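Local coordinates for protein pilin (Clostridioides difficile, PDB 6T8S) that forms, as the major type IV pilin, the building block that probably polymerises into surface pilus fibres, at residues L31-Y34 and I40-T43. Sequence-based numbering, arbitrary orientation.
Sequences LSYY and IPVT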
loop_
_atom_site.group_PDB
_atom_site.type_symbol
_atom_site.label_atom_id
_atom_site.label_comp_id
_atom_site.label_asym_id
_atom_site.label_seq_id
_atom_site.Cartn_x
_atom_site.Cartn_y
_atom_site.Cartn_z
ATOM N N LEU A 31 11.769 -6.619 -1.379
ATOM C CA LEU A 31 12.856 -6.788 -2.381
ATOM C C LEU A 31 13.844 -7.858 -1.900
ATOM O O LEU A 31 14.306 -8.660 -2.748
ATOM C CB LEU A 31 13.519 -5.436 -2.644
ATOM C CG LEU A 31 12.736 -4.524 -3.583
ATOM C CD1 LEU A 31 13.225 -3.094 -3.470
ATOM C CD2 LEU A 31 12.818 -5.019 -5.024
ATOM N N SER A 32 14.167 -7.864 -0.600
ATOM C CA SER A 32 15.026 -8.882 0.067
ATOM C C SER A 32 14.431 -10.281 -0.137
ATOM O O SER A 32 15.133 -11.173 -0.670
ATOM C CB SER A 32 15.194 -8.606 1.538
ATOM O OG SER A 32 16.071 -7.523 1.774
ATOM N N TYR A 33 13.182 -10.465 0.290
ATOM C CA TYR A 33 12.441 -11.745 0.143
ATOM C C TYR A 33 12.519 -12.183 -1.323
ATOM O O TYR A 33 12.826 -13.356 -1.582
ATOM C CB TYR A 33 11.006 -11.578 0.650
ATOM C CG TYR A 33 10.120 -12.800 0.558
ATOM C CD1 TYR A 33 9.698 -13.292 -0.668
ATOM C CD2 TYR A 33 9.650 -13.425 1.697
ATOM C CE1 TYR A 33 8.859 -14.393 -0.755
ATOM C CE2 TYR A 33 8.802 -14.523 1.627
ATOM C CZ TYR A 33 8.400 -15.003 0.394
ATOM O OH TYR A 33 7.574 -16.090 0.292
ATOM N N TYR A 34 12.230 -11.279 -2.257
ATOM C CA TYR A 34 12.174 -11.588 -3.710
ATOM C C TYR A 34 13.560 -12.057 -4.178
ATOM O O TYR A 34 13.661 -13.098 -4.868
ATOM C CB TYR A 34 11.696 -10.370 -4.498
ATOM C CG TYR A 34 11.487 -10.604 -5.973
ATOM C CD1 TYR A 34 11.099 -11.839 -6.467
ATOM C CD2 TYR A 34 11.636 -9.566 -6.869
ATOM C CE1 TYR A 34 10.879 -12.042 -7.817
ATOM C CE2 TYR A 34 11.415 -9.747 -8.225
ATOM C CZ TYR A 34 11.042 -10.991 -8.701
ATOM O OH TYR A 34 10.833 -11.158 -10.038
ATOM N N ILE A 40 7.766 -13.414 -5.587
ATOM C CA ILE A 40 7.085 -12.224 -5.004
ATOM C C ILE A 40 6.449 -12.647 -3.682
ATOM O O ILE A 40 5.729 -13.640 -3.647
ATOM C CB ILE A 40 6.058 -11.717 -6.043
ATOM C CG1 ILE A 40 6.758 -11.195 -7.303
ATOM C CG2 ILE A 40 5.123 -10.684 -5.462
ATOM C CD1 ILE A 40 7.668 -10.016 -7.059
ATOM N N PRO A 41 6.694 -11.934 -2.555
ATOM C CA PRO A 41 6.041 -12.248 -1.289
ATOM C C PRO A 41 4.565 -11.832 -1.343
ATOM O O PRO A 41 4.295 -10.688 -1.639
ATOM C CB PRO A 41 6.766 -11.398 -0.242
ATOM C CG PRO A 41 7.287 -10.225 -1.047
ATOM C CD PRO A 41 7.593 -10.778 -2.428
ATOM N N VAL A 42 3.660 -12.760 -1.048
ATOM C CA VAL A 42 2.203 -12.448 -1.015
ATOM C C VAL A 42 1.622 -12.930 0.304
ATOM O O VAL A 42 2.104 -13.932 0.856
ATOM C CB VAL A 42 1.465 -13.063 -2.213
ATOM C CG1 VAL A 42 1.917 -12.448 -3.519
ATOM C CG2 VAL A 42 1.609 -14.572 -2.232
ATOM N N THR A 43 0.592 -12.241 0.785
ATOM C CA THR A 43 -0.229 -12.684 1.932
ATOM C C THR A 43 -0.926 -13.967 1.498
ATOM O O THR A 43 -1.427 -14.038 0.388
ATOM C CB THR A 43 -1.218 -11.599 2.370
ATOM O OG1 THR A 43 -0.492 -10.409 2.698
ATOM C CG2 THR A 43 -2.060 -12.007 3.561
HETATM O O HOH W 1 4.961 -15.654 -0.752
#
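At the C-terminal end of the long pilin helix 9-37, the chain turns back on itself and two consecutive tyrosines, Y33 and Y34, meet I40 and P41, which come back past them after the helix ends: Y33 takes P41 and Y34 takes I40. Each pair is a CH-pi contact over a ring face, but the two differ in detail. P41 lies against one face of the Y33 ring with CB displaced from its centre, P41 CB being 3.6 Å from the ring centroid and 14° off its normal. The nearest ring atom to that carbon is Y33 CD1, at 3.5 Å. P41 CA adds a second touch farther along the ring, 3.6 Å from Y33 CE1. The I40 partner is centred instead. Of the I40 side chain, the terminal methyl CD1 makes the contact, sitting 3.7 Å from the centroid of the Y34 ring and just 3° off the normal, nearly equidistant from all six ring carbons. That methyl gets there although the CB of I40 points away from the helix, because CG1 lies anti to the carbonyl carbon (chi1 -66°) and the branch then bends back. The backbone also comes close, I40 N lying 3.8 Å from Y34 CD1.

At the end of the Y33 side chain, OH is hydrogen-bonded to a water at 2.8 Å, and the same water accepts a longer bond, 3.2 Å, from V42 N, tying the hydroxyl to the loop backbone. On the domain side, I40 and P41 both lean on L79 of strand 78-83, while T43 pairs through its backbone with L72 of strand 70-75. The loop therefore runs from the helix end to the sheet. With no direct hydrogen bond joining the two segments, the loop packs on the helix end by dispersion and shape, and one water supplies a polar link.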